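Local atomic coordinates of chitin oligosaccharide binding protein NagB2 (Paenibacillus sp. FPU-7, PDB entry 7EHU), a protein that binds chitin oligosaccharides such as diacetylchitobiose and triacetylchitotriose as an extracellular solute-binding protein, probably handing them to a membrane transporter. Residues F128-F133 with G141-G146; A100-Y105 with F133-K138; T225-P230 with D234-L239. One frame throughout, in Å; residues are numbered along the deposited sequence.

Contact 1. Residues F128-F133 with G141-G146; sequences FELREF and GLPEAG. With NAG (2-acetamido-2-deoxy-beta-D-glucopyranose), chain B.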
# COMPACT_ATOMS: atom_id res chain seq x y z
N PHE A 128 -4.36 -11.19 11.65
CA PHE A 128 -5.61 -11.32 10.90
C PHE A 128 -5.42 -12.25 9.70
O PHE A 128 -6.26 -13.12 9.44
CB PHE A 128 -6.11 -9.95 10.44
CG PHE A 128 -6.65 -9.09 11.55
CD1 PHE A 128 -7.88 -9.35 12.12
CD2 PHE A 128 -5.92 -8.03 12.02
CE1 PHE A 128 -8.36 -8.54 13.14
CE2 PHE A 128 -6.41 -7.23 13.03
CZ PHE A 128 -7.61 -7.49 13.59
N GLU A 129 -4.37 -12.03 8.91
CA GLU A 129 -4.17 -12.78 7.68
C GLU A 129 -2.70 -12.84 7.32
O GLU A 129 -2.09 -11.79 7.05
CB GLU A 129 -4.91 -12.13 6.51
CG GLU A 129 -6.41 -12.20 6.57
CD GLU A 129 -7.11 -11.62 5.34
OE1 GLU A 129 -6.43 -11.29 4.32
OE2 GLU A 129 -8.36 -11.59 5.35
N LEU A 130 -2.14 -14.04 7.25
CA LEU A 130 -0.77 -14.24 6.78
C LEU A 130 -0.71 -14.77 5.35
O LEU A 130 0.38 -15.04 4.84
CB LEU A 130 -0.02 -15.18 7.72
CG LEU A 130 0.21 -14.67 9.14
CD1 LEU A 130 0.89 -15.73 10.00
CD2 LEU A 130 1.00 -13.39 9.14
N ARG A 131 -1.86 -14.88 4.67
CA ARG A 131 -1.89 -15.55 3.38
C ARG A 131 -0.86 -14.96 2.39
O ARG A 131 -0.21 -15.71 1.66
CB ARG A 131 -3.29 -15.43 2.79
CG ARG A 131 -3.40 -16.25 1.56
CD ARG A 131 -4.68 -16.30 0.87
NE ARG A 131 -4.59 -17.19 -0.28
CZ ARG A 131 -3.85 -16.96 -1.36
NH1 ARG A 131 -2.79 -16.18 -1.26
NH2 ARG A 131 -3.95 -17.76 -2.41
N GLU A 132 -0.71 -13.63 2.32
CA GLU A 132 0.18 -13.06 1.31
C GLU A 132 1.63 -13.47 1.54
O GLU A 132 2.43 -13.51 0.61
CB GLU A 132 0.08 -11.53 1.26
CG GLU A 132 -1.25 -10.96 0.78
CD GLU A 132 -1.13 -9.58 0.17
OE1 GLU A 132 -0.01 -9.09 0.01
OE2 GLU A 132 -2.17 -8.96 -0.14
N PHE A 133 1.98 -13.77 2.78
CA PHE A 133 3.34 -14.12 3.14
C PHE A 133 3.56 -15.62 3.22
O PHE A 133 4.64 -16.06 3.63
CB PHE A 133 3.70 -13.44 4.45
CG PHE A 133 3.86 -11.96 4.33
CD1 PHE A 133 5.05 -11.42 3.90
CD2 PHE A 133 2.81 -11.11 4.59
CE1 PHE A 133 5.21 -10.05 3.78
CE2 PHE A 133 2.97 -9.72 4.46
CZ PHE A 133 4.18 -9.21 4.07
N GLY A 141 7.08 -13.94 6.16
CA GLY A 141 7.12 -12.55 6.60
C GLY A 141 5.91 -12.27 7.46
O GLY A 141 4.98 -13.08 7.51
N LEU A 142 5.92 -11.11 8.11
CA LEU A 142 4.90 -10.78 9.10
C LEU A 142 4.39 -9.37 8.82
O LEU A 142 5.16 -8.41 8.94
CB LEU A 142 5.42 -10.89 10.53
CG LEU A 142 5.91 -12.28 10.89
CD1 LEU A 142 6.60 -12.28 12.24
CD2 LEU A 142 4.80 -13.34 10.89
N PRO A 143 3.13 -9.20 8.46
CA PRO A 143 2.64 -7.86 8.13
C PRO A 143 2.71 -6.98 9.37
O PRO A 143 2.39 -7.42 10.48
CB PRO A 143 1.20 -8.11 7.69
CG PRO A 143 0.81 -9.39 8.33
CD PRO A 143 2.06 -10.21 8.39
N GLU A 144 3.09 -5.72 9.17
CA GLU A 144 3.17 -4.73 10.24
C GLU A 144 1.84 -4.05 10.50
O GLU A 144 1.56 -3.65 11.63
CB GLU A 144 4.22 -3.66 9.84
CG GLU A 144 4.25 -2.44 10.71
CD GLU A 144 5.31 -1.42 10.34
OE1 GLU A 144 6.25 -1.72 9.59
OE2 GLU A 144 5.21 -0.29 10.84
N ALA A 145 1.03 -3.91 9.45
CA ALA A 145 -0.24 -3.21 9.51
C ALA A 145 -1.13 -3.83 8.44
O ALA A 145 -0.66 -4.57 7.57
CB ALA A 145 -0.06 -1.72 9.21
N GLY A 146 -2.42 -3.53 8.52
CA GLY A 146 -3.34 -3.74 7.42
C GLY A 146 -3.50 -2.46 6.60
O GLY A 146 -3.05 -1.40 6.99
C1 NAG B . 3.67 2.07 3.99
C2 NAG B . 2.80 0.84 3.81
C3 NAG B . 3.00 0.23 2.43
C4 NAG B . 2.89 1.28 1.33
C5 NAG B . 3.82 2.43 1.67
C6 NAG B . 3.78 3.58 0.70
C7 NAG B . 2.41 -0.39 5.93
C8 NAG B . 2.96 -1.43 6.86
N2 NAG B . 3.13 -0.15 4.83
O3 NAG B . 2.02 -0.79 2.27
O4 NAG B . 3.34 0.72 0.10
O5 NAG B . 3.44 2.97 2.95
O6 NAG B . 4.74 4.58 1.03
O7 NAG B . 1.35 0.19 6.17
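F133 lies against the backbone of G141 and the ring of P143, and these three residues bury most of the surface where loop 128-133 meets residues 141-146 of strand 138-154. The carbonyl O of G141 sits 3.3 Å from F133 CB, while CD1 of the ring reaches 3.6 Å to G141 CA, and L142 N lies over one face, toward the rim. A glycine suits this place because any CB would run into CD1 of the phenyl ring. Neither the N nor the O of G141 finds a polar partner, so the close cover of F133 comes at the price of two buried polar atoms. The CD2-CE2 side of the ring runs along P143, with CD2 4.0 Å from P143 CD and CE2 near P143 CB. On the loop side L130 completes the grip on the proline: its branch CD2 presses on P143 CD at 3.4 Å, tight for two carbons. CG of L130 stands beside its backbone N (chi1 -64°), and from there CD2 also meets CD2 of L142 at 4.2 Å. A hydrogen bond from F133 N to L130 O, 2.9 Å, closes the short 3-10 turn that presents both side chains together. Just beyond P143 the chain turns a corner, and E144 and A145 touch the acetamido methyl C8 of the bound N-acetylglucosamine, so the packing adjoins the glycan pocket of this periplasmic-binding-protein type of fold.

Contact 2. Residues A100-Y105 with F133-K138; sequences ADTQNY and FTVDGK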
# COMPACT_ATOMS: atom_id res chain seq x y z
N ALA A 100 3.73 -11.67 -4.90
CA ALA A 100 4.79 -11.93 -5.88
C ALA A 100 6.19 -11.79 -5.28
O ALA A 100 7.03 -12.66 -5.49
CB ALA A 100 4.64 -11.03 -7.11
N ASP A 101 6.47 -10.68 -4.59
CA ASP A 101 7.83 -10.47 -4.09
C ASP A 101 8.24 -11.60 -3.14
O ASP A 101 9.33 -12.17 -3.25
CB ASP A 101 7.95 -9.13 -3.34
CG ASP A 101 7.88 -7.92 -4.24
OD1 ASP A 101 7.82 -8.01 -5.49
OD2 ASP A 101 7.80 -6.82 -3.65
N THR A 102 7.38 -11.90 -2.16
CA THR A 102 7.67 -12.98 -1.21
C THR A 102 7.79 -14.32 -1.92
O THR A 102 8.68 -15.11 -1.60
CB THR A 102 6.56 -13.03 -0.13
OG1 THR A 102 6.67 -11.91 0.74
CG2 THR A 102 6.66 -14.26 0.72
N GLN A 103 6.91 -14.59 -2.87
CA GLN A 103 7.01 -15.85 -3.60
C GLN A 103 8.34 -15.95 -4.32
O GLN A 103 8.99 -17.01 -4.29
CB GLN A 103 5.86 -15.92 -4.59
CG GLN A 103 4.50 -16.14 -3.91
CD GLN A 103 3.34 -15.58 -4.71
OE1 GLN A 103 3.45 -15.31 -5.91
NE2 GLN A 103 2.21 -15.39 -4.05
N ASN A 104 8.79 -14.87 -4.95
CA ASN A 104 10.06 -14.91 -5.66
C ASN A 104 11.21 -15.17 -4.70
O ASN A 104 12.05 -16.03 -4.95
CB ASN A 104 10.28 -13.59 -6.39
CG ASN A 104 9.39 -13.44 -7.61
OD1 ASN A 104 8.68 -14.37 -7.99
ND2 ASN A 104 9.42 -12.27 -8.23
N TYR A 105 11.27 -14.44 -3.59
CA TYR A 105 12.41 -14.56 -2.70
C TYR A 105 12.38 -15.87 -1.94
O TYR A 105 13.44 -16.43 -1.65
CB TYR A 105 12.49 -13.34 -1.78
CG TYR A 105 12.58 -12.01 -2.49
CD1 TYR A 105 13.23 -11.87 -3.71
CD2 TYR A 105 12.03 -10.87 -1.93
CE1 TYR A 105 13.30 -10.65 -4.35
CE2 TYR A 105 12.12 -9.63 -2.55
CZ TYR A 105 12.74 -9.53 -3.76
OH TYR A 105 12.86 -8.32 -4.41
N PHE A 133 1.98 -13.77 2.78
CA PHE A 133 3.34 -14.12 3.14
C PHE A 133 3.56 -15.62 3.22
O PHE A 133 4.64 -16.06 3.63
CB PHE A 133 3.70 -13.44 4.45
CG PHE A 133 3.86 -11.96 4.33
CD1 PHE A 133 5.05 -11.42 3.90
CD2 PHE A 133 2.81 -11.11 4.59
CE1 PHE A 133 5.21 -10.05 3.78
CE2 PHE A 133 2.97 -9.72 4.46
CZ PHE A 133 4.18 -9.21 4.07
N THR A 134 2.57 -16.42 2.83
CA THR A 134 2.63 -17.87 2.96
C THR A 134 2.86 -18.50 1.59
O THR A 134 2.19 -18.14 0.62
CB THR A 134 1.35 -18.39 3.61
OG1 THR A 134 1.20 -17.71 4.87
CG2 THR A 134 1.40 -19.89 3.83
N VAL A 135 3.82 -19.41 1.51
CA VAL A 135 4.16 -20.11 0.28
C VAL A 135 4.29 -21.58 0.66
O VAL A 135 5.11 -21.94 1.51
CB VAL A 135 5.46 -19.57 -0.35
CG1 VAL A 135 5.77 -20.24 -1.70
CG2 VAL A 135 5.42 -18.05 -0.53
N ASP A 136 3.43 -22.42 0.08
CA ASP A 136 3.43 -23.86 0.37
C ASP A 136 3.39 -24.13 1.87
O ASP A 136 4.09 -25.01 2.40
CB ASP A 136 4.61 -24.58 -0.30
CG ASP A 136 4.57 -24.48 -1.81
OD1 ASP A 136 3.45 -24.56 -2.37
OD2 ASP A 136 5.64 -24.35 -2.44
N GLY A 137 2.55 -23.38 2.57
CA GLY A 137 2.31 -23.57 3.99
C GLY A 137 3.31 -22.93 4.94
O GLY A 137 3.05 -22.91 6.15
N LYS A 138 4.40 -22.35 4.46
CA LYS A 138 5.44 -21.89 5.39
C LYS A 138 5.29 -20.36 5.29
O LYS A 138 4.97 -19.80 4.21
CB LYS A 138 6.71 -22.20 4.71
CG LYS A 138 6.94 -23.77 4.51
CD LYS A 138 8.32 -24.12 3.88
CE LYS A 138 7.54 -23.50 2.58
NZ LYS A 138 7.96 -23.22 1.24
O HOH W 1 2.14 -15.84 -1.11
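T102 and V135 carry this contact, in which one flank of the helix 100-107 lies against the short strand 134-135. The hydroxyl OG1 of T102 rests 3.6 Å from CD1 of F133, but its hydrogen-bond partner is F97 O, at the end of strand 93-97. OG1 stands beside the backbone N (chi1 -72°), which puts CG2 anti to it and over the F133 backbone, 4.0 Å from F133 O; CG2 of V135 is a looser neighbour of T102 CG2 at 4.2 Å. With an alanine here, a gap would probably open beside the F133 ring and V135, and the carbonyl of F97 would lose its hydroxyl partner. The same V135 branch packs on Q103 CG at 4.0 Å. A beta-branched pair suits the seam, since each offers a compact methyl. The strand belongs to a beta hairpin: a type I' turn from V135 to K138, with D136 and G137 both at positive phi, which glycine takes easily, leads back into strand 138-154. At the exposed margin a water bridges the segments, accepting from Q103 NE2 at 3.0 Å and donating to T134 O at 2.9 Å. Behind this shell L96 touches both T102 and F133. Further out, the salt bridge of D101 with R77 links the helix to helix 73-86.

Contact 3. Residues T225-P230 with D234-L239; sequences TKWTDP and DGFKRL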
# COMPACT_ATOMS: atom_id res chain seq x y z
N THR A 225 -6.98 -14.57 -17.96
CA THR A 225 -7.51 -13.27 -18.34
C THR A 225 -6.37 -12.48 -18.95
O THR A 225 -5.20 -12.85 -18.83
CB THR A 225 -8.07 -12.54 -17.11
OG1 THR A 225 -6.97 -12.27 -16.23
CG2 THR A 225 -9.12 -13.38 -16.39
N LYS A 226 -6.69 -11.38 -19.62
CA LYS A 226 -5.69 -10.56 -20.28
C LYS A 226 -5.93 -9.09 -19.99
O LYS A 226 -7.07 -8.64 -19.83
CB LYS A 226 -5.73 -10.76 -21.80
CG LYS A 226 -5.37 -12.16 -22.26
CD LYS A 226 -5.38 -12.24 -23.79
CE LYS A 226 -5.49 -13.67 -24.28
NZ LYS A 226 -4.27 -14.44 -23.94
N TRP A 227 -4.83 -8.33 -19.99
CA TRP A 227 -4.93 -6.88 -19.85
C TRP A 227 -5.76 -6.29 -20.98
O TRP A 227 -6.39 -5.23 -20.80
CB TRP A 227 -3.53 -6.28 -19.86
CG TRP A 227 -2.71 -6.62 -18.65
CD1 TRP A 227 -1.85 -7.67 -18.50
CD2 TRP A 227 -2.66 -5.89 -17.42
NE1 TRP A 227 -1.26 -7.64 -17.26
CE2 TRP A 227 -1.75 -6.56 -16.57
CE3 TRP A 227 -3.30 -4.74 -16.94
CZ2 TRP A 227 -1.46 -6.11 -15.30
CZ3 TRP A 227 -3.01 -4.30 -15.67
CH2 TRP A 227 -2.11 -4.99 -14.86
N THR A 228 -5.78 -6.96 -22.14
CA THR A 228 -6.52 -6.49 -23.30
C THR A 228 -8.02 -6.81 -23.24
O THR A 228 -8.75 -6.41 -24.15
CB THR A 228 -5.93 -7.12 -24.57
OG1 THR A 228 -5.83 -8.53 -24.37
CG2 THR A 228 -4.55 -6.55 -24.90
N ASP A 229 -8.48 -7.53 -22.22
CA ASP A 229 -9.90 -7.81 -22.10
C ASP A 229 -10.67 -6.50 -22.09
O ASP A 229 -10.26 -5.54 -21.41
CB ASP A 229 -10.14 -8.60 -20.81
CG ASP A 229 -9.68 -10.05 -20.92
OD1 ASP A 229 -9.68 -10.74 -19.87
OD2 ASP A 229 -9.35 -10.52 -22.04
N PRO A 230 -11.79 -6.40 -22.82
CA PRO A 230 -12.48 -5.11 -22.93
C PRO A 230 -12.81 -4.46 -21.60
O PRO A 230 -12.74 -3.22 -21.49
CB PRO A 230 -13.75 -5.46 -23.71
CG PRO A 230 -13.35 -6.60 -24.57
CD PRO A 230 -12.39 -7.42 -23.71
N ASP A 234 -11.61 -0.85 -20.32
CA ASP A 234 -12.58 0.16 -19.89
C ASP A 234 -12.05 0.94 -18.68
O ASP A 234 -12.19 2.16 -18.62
CB ASP A 234 -13.92 -0.52 -19.57
CG ASP A 234 -15.00 0.46 -19.13
OD1 ASP A 234 -15.95 0.04 -18.46
OD2 ASP A 234 -14.93 1.64 -19.52
N GLY A 235 -11.41 0.25 -17.73
CA GLY A 235 -10.86 0.94 -16.58
C GLY A 235 -9.80 1.96 -16.96
O GLY A 235 -9.75 3.06 -16.39
N PHE A 236 -8.95 1.62 -17.93
CA PHE A 236 -7.91 2.55 -18.36
C PHE A 236 -8.50 3.68 -19.18
O PHE A 236 -8.00 4.80 -19.12
CB PHE A 236 -6.81 1.81 -19.10
CG PHE A 236 -5.97 0.98 -18.18
CD1 PHE A 236 -5.05 1.56 -17.34
CD2 PHE A 236 -6.16 -0.39 -18.11
CE1 PHE A 236 -4.29 0.79 -16.46
CE2 PHE A 236 -5.40 -1.15 -17.24
CZ PHE A 236 -4.47 -0.56 -16.41
N LYS A 237 -9.56 3.40 -19.94
CA LYS A 237 -10.29 4.48 -20.61
C LYS A 237 -10.84 5.48 -19.60
O LYS A 237 -10.76 6.69 -19.81
CB LYS A 237 -11.40 3.93 -21.51
CG LYS A 237 -10.83 3.22 -22.74
CD LYS A 237 -11.87 2.76 -23.76
CE LYS A 237 -12.88 3.88 -23.95
NZ LYS A 237 -13.93 3.80 -24.96
N ARG A 238 -11.42 5.00 -18.51
CA ARG A 238 -11.93 5.91 -17.49
C ARG A 238 -10.80 6.69 -16.81
O ARG A 238 -10.97 7.88 -16.51
CB ARG A 238 -12.77 5.14 -16.48
CG ARG A 238 -14.11 4.62 -17.03
CD ARG A 238 -14.73 3.63 -16.08
NE ARG A 238 -15.81 2.85 -16.70
CZ ARG A 238 -17.10 3.05 -16.53
NH1 ARG A 238 -17.56 4.00 -15.72
NH2 ARG A 238 -17.94 2.24 -17.14
N LEU A 239 -9.67 6.04 -16.52
CA LEU A 239 -8.54 6.74 -15.93
C LEU A 239 -8.11 7.89 -16.82
O LEU A 239 -7.91 9.02 -16.37
CB LEU A 239 -7.37 5.78 -15.72
CG LEU A 239 -6.10 6.35 -15.10
CD1 LEU A 239 -6.31 6.86 -13.67
CD2 LEU A 239 -5.00 5.31 -15.13
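The start of helix 230-244 and the turn that leads into it make up this contact. D229 holds the N-cap position and P230 opens the first helical turn, where a proline is well placed because N-H groups of the first turn have no acceptor within the helix, so lacking one costs nothing. The carbonyl of P230 takes the N-H of D234 in an i to i+4 bond of the first helical turn, 2.9 Å from P230 O to D234 N. The second meeting is between aromatic rings: CZ3 of W227 and CZ of F236 approach to 4.1 Å, each at the other's edge and near its plane, while the two side chains slant across one another. CG of W227 lies beside its backbone N (chi1 -69°), and with the ring turned by chi2 of 93° the six-membered half of the indole comes to face F236. Before the helix the chain makes a type I beta turn from K226 to D229. D229 does no capping with its side chain; instead its OD1 accepts from K226 N at 3.1 Å, approached from above the carboxylate plane, and so braces the turn. Along the helix, D234 and R238 form an i to i+4 salt bridge, in which R238 NH2 reaches D234 OD1 at 3.2 Å, nearly in the guanidinium plane and on the syn lone pair; the two bonds from NE are weak. R238 also makes a cation-pi contact with W170. The aromatic pair is covered by the helices 394-408 and 414-430: L400 touches both rings, and Q425 of the latter helix accepts from W227 NE1, satisfying the indole's polar end within its buried setting, while the ring of F220 stacks on the indole, whose broad surface suits a tryptophan to this place.

Contacts 1 and 2 are neighbours, their centres 11 Å apart, and share F133, whose side chain points to segment 141-146 while its ring atom CD1 still meets T102 of helix 100-107. Their segments interleave along the chain, and both reach one mixed sheet, in which strands 134-135 and 138-154 pair antiparallel. Together they join loop 128-133 and helix 100-107 to that sheet, whose strand 138-154 carries glycan-pocket residues. Contact 3 comes later in the chain, after both have closed, about 29 Å from contact 1 and 28 Å from contact 2, centre to centre. It packs a separate helical region around helix 230-244, its nearest atoms about 11 Å from those of contact 2.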